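MHC class I antigen (Ctenopharyngodon idella, PDB 5H5Z) probably presents short peptides to T cells, holding them in a groove of its membrane-distal domains, in complex with beta-2-microglobulin. Local coordinates at residues L122-L127 and Y155-C160; G108-A113 and E150-Y155. One frame throughout, in Å; residues are numbered along the deposited sequence.

Interaction 1. Residues L122-L127 and Y155-C160; sequences LDKNTL and YLENTC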
ATOM      1  N   LEU A 122     -10.168 -15.762  11.853  1.00 22.66           N
ATOM      2  CA  LEU A 122     -11.534 -15.861  12.329  1.00 21.53           C
ATOM      3  C   LEU A 122     -12.472 -16.357  11.239  1.00 23.65           C
ATOM      4  O   LEU A 122     -12.492 -15.822  10.126  1.00 24.96           O
ATOM      5  CB  LEU A 122     -12.031 -14.506  12.862  1.00 22.25           C
ATOM      6  CG  LEU A 122     -13.503 -14.382  13.292  1.00 21.64           C
ATOM      7  CD1 LEU A 122     -13.825 -15.316  14.451  1.00 23.70           C
ATOM      8  CD2 LEU A 122     -13.840 -12.941  13.648  1.00 23.47           C
ATOM      9  N   ASP A 123     -13.237 -17.390  11.569  1.00 27.22           N
ATOM     10  CA  ASP A 123     -14.447 -17.712  10.834  1.00 34.11           C
ATOM     11  C   ASP A 123     -15.614 -17.196  11.677  1.00 35.49           C
ATOM     12  O   ASP A 123     -15.982 -17.813  12.685  1.00 37.26           O
ATOM     13  CB  ASP A 123     -14.564 -19.221  10.606  1.00 35.29           C
ATOM     14  CG  ASP A 123     -15.760 -19.598   9.740  1.00 46.70           C
ATOM     15  OD1 ASP A 123     -16.771 -18.862   9.734  1.00 49.74           O
ATOM     16  OD2 ASP A 123     -15.695 -20.645   9.067  1.00 49.70           O
ATOM     17  N   LYS A 124     -16.187 -16.061  11.282  1.00 31.64           N
ATOM     18  CA  LYS A 124     -17.248 -15.459  12.098  1.00 37.88           C
ATOM     19  C   LYS A 124     -18.649 -16.025  11.813  1.00 38.95           C
ATOM     20  O   LYS A 124     -19.635 -15.600  12.424  1.00 47.57           O
ATOM     21  CB  LYS A 124     -17.202 -13.920  12.073  1.00 40.46           C
ATOM     22  CG  LYS A 124     -17.651 -13.232  10.794  1.00 39.92           C
ATOM     23  CD  LYS A 124     -17.765 -11.732  11.043  1.00 44.33           C
ATOM     24  CE  LYS A 124     -18.211 -10.965   9.808  1.00 40.12           C
ATOM     25  NZ  LYS A 124     -19.620 -11.257   9.426  1.00 34.81           N
ATOM     26  N   ASN A 125     -18.720 -16.989  10.895  1.00 41.84           N
ATOM     27  CA  ASN A 125     -19.941 -17.762  10.678  1.00 42.48           C
ATOM     28  C   ASN A 125     -20.086 -18.886  11.703  1.00 40.42           C
ATOM     29  O   ASN A 125     -21.172 -19.108  12.238  1.00 42.59           O
ATOM     30  CB  ASN A 125     -19.979 -18.340   9.260  1.00 48.96           C
ATOM     31  CG  ASN A 125     -20.153 -17.275   8.192  1.00 40.96           C
ATOM     32  OD1 ASN A 125     -20.372 -16.098   8.489  1.00 53.50           O
ATOM     33  ND2 ASN A 125     -20.060 -17.688   6.936  1.00 42.28           N
ATOM     34  N   THR A 126     -18.984 -19.586  11.970  1.00 38.25           N
ATOM     35  CA  THR A 126     -18.978 -20.712  12.904  1.00 37.97           C
ATOM     36  C   THR A 126     -18.464 -20.320  14.289  1.00 38.20           C
ATOM     37  O   THR A 126     -18.462 -21.143  15.210  1.00 38.52           O
ATOM     38  CB  THR A 126     -18.127 -21.886  12.379  1.00 40.68           C
ATOM     39  OG1 THR A 126     -16.815 -21.415  12.043  1.00 38.45           O
ATOM     40  CG2 THR A 126     -18.773 -22.516  11.150  1.00 42.60           C
ATOM     41  N   LEU A 127     -18.030 -19.067  14.425  1.00 35.68           N
ATOM     42  CA  LEU A 127     -17.459 -18.553  15.675  1.00 36.09           C
ATOM     43  C   LEU A 127     -16.290 -19.415  16.153  1.00 33.79           C
ATOM     44  O   LEU A 127     -16.188 -19.766  17.333  1.00 34.10           O
ATOM     45  CB  LEU A 127     -18.540 -18.406  16.758  1.00 36.10           C
ATOM     46  CG  LEU A 127     -19.549 -17.275  16.539  1.00 37.83           C
ATOM     47  CD1 LEU A 127     -20.776 -17.453  17.421  1.00 46.56           C
ATOM     48  CD2 LEU A 127     -18.890 -15.927  16.787  1.00 36.35           C
ATOM     49  N   TYR A 155     -17.491  -6.769  17.470  1.00 22.12           N
ATOM     50  CA  TYR A 155     -16.761  -5.589  17.016  1.00 20.90           C
ATOM     51  C   TYR A 155     -16.901  -5.351  15.506  1.00 20.22           C
ATOM     52  O   TYR A 155     -17.201  -4.233  15.068  1.00 19.07           O
ATOM     53  CB  TYR A 155     -15.273  -5.666  17.395  1.00 20.95           C
ATOM     54  CG  TYR A 155     -14.468  -4.585  16.713  1.00 19.92           C
ATOM     55  CD1 TYR A 155     -14.413  -3.291  17.240  1.00 20.73           C
ATOM     56  CD2 TYR A 155     -13.809  -4.837  15.503  1.00 20.22           C
ATOM     57  CE1 TYR A 155     -13.707  -2.288  16.598  1.00 19.62           C
ATOM     58  CE2 TYR A 155     -13.107  -3.841  14.852  1.00 20.68           C
ATOM     59  CZ  TYR A 155     -13.053  -2.573  15.404  1.00 21.04           C
ATOM     60  OH  TYR A 155     -12.346  -1.590  14.761  1.00 20.46           O
ATOM     61  N   LEU A 156     -16.669  -6.395  14.711  1.00 20.26           N
ATOM     62  CA  LEU A 156     -16.669  -6.251  13.249  1.00 18.25           C
ATOM     63  C   LEU A 156     -18.025  -5.828  12.686  1.00 20.22           C
ATOM     64  O   LEU A 156     -18.102  -4.979  11.795  1.00 21.71           O
ATOM     65  CB  LEU A 156     -16.217  -7.551  12.574  1.00 19.61           C
ATOM     66  CG  LEU A 156     -14.747  -7.951  12.721  1.00 19.06           C
ATOM     67  CD1 LEU A 156     -14.528  -9.334  12.120  1.00 19.55           C
ATOM     68  CD2 LEU A 156     -13.816  -6.932  12.081  1.00 18.52           C
ATOM     69  N   GLU A 157     -19.086  -6.430  13.204  1.00 20.56           N
ATOM     70  CA  GLU A 157     -20.427  -6.223  12.664  1.00 23.50           C
ATOM     71  C   GLU A 157     -21.123  -4.990  13.235  1.00 24.63           C
ATOM     72  O   GLU A 157     -22.081  -4.493  12.646  1.00 26.59           O
ATOM     73  CB  GLU A 157     -21.285  -7.472  12.874  1.00 23.81           C
ATOM     74  CG  GLU A 157     -20.745  -8.688  12.134  1.00 25.15           C
ATOM     75  CD  GLU A 157     -21.583  -9.937  12.319  1.00 30.05           C
ATOM     76  OE1 GLU A 157     -22.550  -9.913  13.103  1.00 32.39           O
ATOM     77  OE2 GLU A 157     -21.267 -10.954  11.670  1.00 33.67           O
ATOM     78  N   ASN A 158     -20.644  -4.499  14.372  1.00 22.32           N
ATOM     79  CA  ASN A 158     -21.301  -3.372  15.029  1.00 22.88           C
ATOM     80  C   ASN A 158     -20.376  -2.171  15.165  1.00 21.17           C
ATOM     81  O   ASN A 158     -20.450  -1.241  14.366  1.00 22.06           O
ATOM     82  CB  ASN A 158     -21.879  -3.807  16.376  1.00 24.18           C
ATOM     83  CG  ASN A 158     -22.852  -4.966  16.245  1.00 25.99           C
ATOM     84  OD1 ASN A 158     -22.495  -6.123  16.494  1.00 28.69           O
ATOM     85  ND2 ASN A 158     -24.081  -4.667  15.843  1.00 22.72           N
ATOM     86  N   THR A 159     -19.482  -2.218  16.149  1.00 21.69           N
ATOM     87  CA  THR A 159     -18.558  -1.119  16.441  1.00 22.13           C
ATOM     88  C   THR A 159     -17.790  -0.615  15.207  1.00 20.08           C
ATOM     89  O   THR A 159     -17.741   0.595  14.939  1.00 18.97           O
ATOM     90  CB  THR A 159     -17.560  -1.549  17.531  1.00 24.28           C
ATOM     91  OG1 THR A 159     -18.278  -2.126  18.633  1.00 25.35           O
ATOM     92  CG2 THR A 159     -16.721  -0.369  18.012  1.00 25.28           C
ATOM     93  N   CYS A 160     -17.191  -1.548  14.470  1.00 19.52           N
ATOM     94  CA  CYS A 160     -16.409  -1.228  13.268  1.00 17.85           C
ATOM     95  C   CYS A 160     -17.246  -0.478  12.219  1.00 18.19           C
ATOM     96  O   CYS A 160     -16.817   0.557  11.688  1.00 18.36           O
ATOM     97  CB  CYS A 160     -15.813  -2.513  12.674  1.00 18.67           C
ATOM     98  SG  CYS A 160     -14.611  -2.267  11.345  1.00 22.49           S
TER
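K124 and L156 bring the two backbones nearest, their CA atoms 9.3 Å apart, so residues 122-127, the end of a strand and the turn after it, meet the helical turn 155-160 through side chains alone. L122 and L156 reach toward each other tip to tip, with L122 CD2 4.0 Å from L156 CD1. Branched, wholly apolar leucines suit this inner part of the contact, where L122 also touches A149 and N152 and both leucines rest on Y110. The aliphatic part of K124 runs on past the same methyl, its CD 4.2 Å from L156 CD1. With its CG between the backbone N and the carbonyl carbon (chi1 73°), the lysine sends an extended chain toward the helix and bends only at the last torsion, which swings the ammonium toward E157. K124 NZ then donates to E157 OE2 at 2.8 Å, a salt bridge using the anti lone pair of that oxygen. E157 comes from the opposite direction with its chain extended beyond CG. Its OE2 is shared with K153 NZ, which also binds K124 O; two lysines on one carboxylate oxygen would probably keep the glutamate ionised. Long, flexible charged residues suit this outer margin, where their chains span the distance between turn and helix, while the leucines meet deeper in. The turn is shaped from within by D123, whose OD1 accepts from N125 N (2.9 Å), nearly along the C-O axis, and from T126 N (3.2 Å), from above the carboxylate plane. The first bond makes an Asx turn and the second extends it to an Asx motif. C160, further along the helix, is disulfide-bonded to C98 of the sheet, as expected of the alpha-2 domain of MHC class I, where a long helix lies across an antiparallel sheet and walls the peptide groove.

Interaction 2. Residues G108-A113 and E150-Y155; sequences GFYQYA and EQNKGY
Y110 of the strand and N152 of the helix make the main contact, their CA atoms 7.5 Å apart. The N152 amide lies flat on one face of the Y110 ring, the two planes 14° apart, with N152 OD1 over the ring centre and 3.6 Å from Y110 CD1. N152 CB adds an off-centre CH-pi contact at 4.3 Å from the ring centroid. With CG anti to its carbonyl carbon (chi1 -76°), N152 lays its short amide over the ring. At the edge of the same ring Y155 packs, Y155 CD2 standing 4.3 Å from Y110 CE2. Tyrosine suits position 110 because its flat ring packs under the helix while Y110 OH bonds a polar side chain of the bound peptide; Y155 OH bonds the peptide backbone. Two residues beyond Y110 in the strand, Y112 OH is 2.7 Å from a water that donates to N152 OD1 at 2.8 Å, so the buried amide oxygen has a polar partner as well as the ring. Around them, Y110 stacks on Y96 of strand 90-100 and is joined to L122 of strand 117-123 by backbone hydrogen bonding, while helix 148-170 covers this face of the sheet.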
ATOM      1  N   GLY A 108     -16.500  -8.622   7.072  1.00 21.92           N
ATOM      2  CA  GLY A 108     -15.415  -8.356   7.999  1.00 20.67           C
ATOM      3  C   GLY A 108     -14.461  -9.525   8.110  1.00 18.49           C
ATOM      4  O   GLY A 108     -14.824 -10.660   7.788  1.00 23.15           O
ATOM      5  N   PHE A 109     -13.243  -9.241   8.560  1.00 18.93           N
ATOM      6  CA  PHE A 109     -12.205 -10.263   8.721  1.00 18.55           C
ATOM      7  C   PHE A 109     -11.355  -9.974   9.955  1.00 18.32           C
ATOM      8  O   PHE A 109     -11.293  -8.833  10.420  1.00 17.47           O
ATOM      9  CB  PHE A 109     -11.312 -10.317   7.472  1.00 20.50           C
ATOM     10  CG  PHE A 109     -10.545  -9.050   7.226  1.00 20.66           C
ATOM     11  CD1 PHE A 109     -11.147  -7.970   6.583  1.00 22.21           C
ATOM     12  CD2 PHE A 109      -9.219  -8.932   7.637  1.00 21.63           C
ATOM     13  CE1 PHE A 109     -10.445  -6.794   6.359  1.00 24.26           C
ATOM     14  CE2 PHE A 109      -8.509  -7.761   7.413  1.00 23.79           C
ATOM     15  CZ  PHE A 109      -9.123  -6.691   6.773  1.00 26.56           C
ATOM     16  N   TYR A 110     -10.697 -11.010  10.472  1.00 19.39           N
ATOM     17  CA  TYR A 110      -9.825 -10.885  11.638  1.00 17.36           C
ATOM     18  C   TYR A 110      -8.766 -11.983  11.528  1.00 18.23           C
ATOM     19  O   TYR A 110      -9.092 -13.172  11.561  1.00 19.28           O
ATOM     20  CB  TYR A 110     -10.634 -11.027  12.938  1.00 16.80           C
ATOM     21  CG  TYR A 110     -10.305  -9.994  13.999  1.00 18.04           C
ATOM     22  CD1 TYR A 110      -9.068  -9.989  14.646  1.00 18.72           C
ATOM     23  CD2 TYR A 110     -11.249  -9.028  14.377  1.00 19.35           C
ATOM     24  CE1 TYR A 110      -8.766  -9.041  15.612  1.00 20.32           C
ATOM     25  CE2 TYR A 110     -10.958  -8.080  15.345  1.00 21.20           C
ATOM     26  CZ  TYR A 110      -9.719  -8.092  15.962  1.00 22.91           C
ATOM     27  OH  TYR A 110      -9.429  -7.155  16.926  1.00 27.33           O
ATOM     28  N   GLN A 111      -7.504 -11.580  11.382  1.00 18.25           N
ATOM     29  CA  GLN A 111      -6.419 -12.515  11.035  1.00 20.13           C
ATOM     30  C   GLN A 111      -5.113 -12.181  11.744  1.00 19.28           C
ATOM     31  O   GLN A 111      -4.806 -11.010  11.982  1.00 19.83           O
ATOM     32  CB  GLN A 111      -6.172 -12.505   9.521  1.00 25.45           C
ATOM     33  CG  GLN A 111      -7.369 -12.921   8.678  1.00 34.13           C
ATOM     34  CD  GLN A 111      -7.269 -12.462   7.234  1.00 41.82           C
ATOM     35  OE1 GLN A 111      -6.269 -11.883   6.817  1.00 44.49           O
ATOM     36  NE2 GLN A 111      -8.316 -12.718   6.465  1.00 49.12           N
ATOM     37  N   TYR A 112      -4.341 -13.217  12.062  1.00 20.79           N
ATOM     38  CA  TYR A 112      -3.022 -13.056  12.671  1.00 22.14           C
ATOM     39  C   TYR A 112      -1.978 -13.872  11.907  1.00 21.69           C
ATOM     40  O   TYR A 112      -2.300 -14.917  11.344  1.00 21.70           O
ATOM     41  CB  TYR A 112      -3.052 -13.519  14.128  1.00 22.62           C
ATOM     42  CG  TYR A 112      -3.934 -12.696  15.057  1.00 19.79           C
ATOM     43  CD1 TYR A 112      -5.312 -12.926  15.139  1.00 20.04           C
ATOM     44  CD2 TYR A 112      -3.385 -11.702  15.870  1.00 20.20           C
ATOM     45  CE1 TYR A 112      -6.111 -12.186  15.997  1.00 20.85           C
ATOM     46  CE2 TYR A 112      -4.183 -10.959  16.739  1.00 20.72           C
ATOM     47  CZ  TYR A 112      -5.541 -11.202  16.792  1.00 21.35           C
ATOM     48  OH  TYR A 112      -6.336 -10.472  17.656  1.00 23.70           O
ATOM     49  N   ALA A 113      -0.733 -13.392  11.894  1.00 21.31           N
ATOM     50  CA  ALA A 113       0.381 -14.118  11.268  1.00 21.31           C
ATOM     51  C   ALA A 113       1.627 -14.039  12.121  1.00 22.66           C
ATOM     52  O   ALA A 113       1.884 -13.020  12.773  1.00 22.08           O
ATOM     53  CB  ALA A 113       0.683 -13.571   9.877  1.00 21.02           C
ATOM     54  N   GLU A 150     -16.559 -14.493  19.388  1.00 26.83           N
ATOM     55  CA  GLU A 150     -17.787 -13.750  19.642  1.00 27.42           C
ATOM     56  C   GLU A 150     -17.523 -12.252  19.802  1.00 24.61           C
ATOM     57  O   GLU A 150     -18.244 -11.428  19.221  1.00 26.45           O
ATOM     58  CB  GLU A 150     -18.519 -14.316  20.866  1.00 27.53           C
ATOM     59  CG  GLU A 150     -19.236 -15.642  20.627  1.00 31.81           C
ATOM     60  CD  GLU A 150     -18.333 -16.865  20.734  1.00 34.72           C
ATOM     61  OE1 GLU A 150     -17.092 -16.715  20.793  1.00 35.82           O
ATOM     62  OE2 GLU A 150     -18.872 -17.992  20.761  1.00 39.39           O
ATOM     63  N   GLN A 151     -16.494 -11.903  20.580  1.00 23.88           N
ATOM     64  CA  GLN A 151     -16.153 -10.499  20.825  1.00 22.76           C
ATOM     65  C   GLN A 151     -15.767  -9.828  19.517  1.00 22.91           C
ATOM     66  O   GLN A 151     -16.248  -8.736  19.199  1.00 21.31           O
ATOM     67  CB  GLN A 151     -15.014 -10.368  21.842  1.00 25.70           C
ATOM     68  CG  GLN A 151     -14.849  -8.971  22.445  1.00 27.45           C
ATOM     69  CD  GLN A 151     -14.167  -7.964  21.529  1.00 27.84           C
ATOM     70  OE1 GLN A 151     -14.485  -6.769  21.558  1.00 29.81           O
ATOM     71  NE2 GLN A 151     -13.224  -8.435  20.715  1.00 26.21           N
ATOM     72  N   ASN A 152     -14.893 -10.504  18.773  1.00 22.56           N
ATOM     73  CA  ASN A 152     -14.383 -10.008  17.507  1.00 20.53           C
ATOM     74  C   ASN A 152     -15.495  -9.821  16.476  1.00 20.62           C
ATOM     75  O   ASN A 152     -15.547  -8.790  15.811  1.00 23.80           O
ATOM     76  CB  ASN A 152     -13.313 -10.962  16.961  1.00 21.58           C
ATOM     77  CG  ASN A 152     -11.976 -10.845  17.684  1.00 21.74           C
ATOM     78  OD1 ASN A 152     -11.005 -11.452  17.256  1.00 22.68           O
ATOM     79  ND2 ASN A 152     -11.915 -10.064  18.766  1.00 21.11           N
ATOM     80  N   LYS A 153     -16.378 -10.813  16.352  1.00 20.08           N
ATOM     81  CA  LYS A 153     -17.572 -10.700  15.501  1.00 20.71           C
ATOM     82  C   LYS A 153     -18.453  -9.515  15.908  1.00 22.04           C
ATOM     83  O   LYS A 153     -18.920  -8.759  15.044  1.00 21.75           O
ATOM     84  CB  LYS A 153     -18.372 -12.009  15.518  1.00 24.80           C
ATOM     85  CG  LYS A 153     -19.681 -11.983  14.740  1.00 28.75           C
ATOM     86  CD  LYS A 153     -20.500 -13.231  15.031  1.00 35.52           C
ATOM     87  CE  LYS A 153     -21.887 -13.176  14.409  1.00 41.29           C
ATOM     88  NZ  LYS A 153     -21.852 -13.381  12.934  1.00 39.64           N
ATOM     89  N   GLY A 154     -18.676  -9.353  17.214  1.00 20.82           N
ATOM     90  CA  GLY A 154     -19.424  -8.203  17.727  1.00 21.20           C
ATOM     91  C   GLY A 154     -18.807  -6.885  17.295  1.00 21.89           C
ATOM     92  O   GLY A 154     -19.505  -5.985  16.809  1.00 23.75           O
ATOM     93  N   TYR A 155     -17.491  -6.769  17.470  1.00 22.12           N
ATOM     94  CA  TYR A 155     -16.761  -5.589  17.016  1.00 20.90           C
ATOM     95  C   TYR A 155     -16.901  -5.351  15.506  1.00 20.22           C
ATOM     96  O   TYR A 155     -17.201  -4.233  15.068  1.00 19.07           O
ATOM     97  CB  TYR A 155     -15.273  -5.666  17.395  1.00 20.95           C
ATOM     98  CG  TYR A 155     -14.468  -4.585  16.713  1.00 19.92           C
ATOM     99  CD1 TYR A 155     -14.413  -3.291  17.240  1.00 20.73           C
ATOM    100  CD2 TYR A 155     -13.809  -4.837  15.503  1.00 20.22           C
ATOM    101  CE1 TYR A 155     -13.707  -2.288  16.598  1.00 19.62           C
ATOM    102  CE2 TYR A 155     -13.107  -3.841  14.852  1.00 20.68           C
ATOM    103  CZ  TYR A 155     -13.053  -2.573  15.404  1.00 21.04           C
ATOM    104  OH  TYR A 155     -12.346  -1.590  14.761  1.00 20.46           O
TER
HETATM  105  O   HOH W   1      -8.521 -11.832  18.390  1.00 27.72           O

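Overall arrangement
Interactions 1 and 2 have centres about 5 Å apart and form one continuous interface between helix 148-170 and the eight-stranded antiparallel sheet. They use consecutive turns of the helix and share Y155, while their other segments belong to strands 106-114 and 117-123, neighbours both in the chain and in the sheet. Along the chain the order is 108-113, 122-127, 150-155 and 155-160, so the two contacts interleave. L122 N and Y110 O, 2.8 Å apart and probably hydrogen-bonded, tie the strands together. Interaction 2 faces the bound peptide, whereas the salt bridge of interaction 1 lies toward the outer side, so together they join groove floor to groove wall.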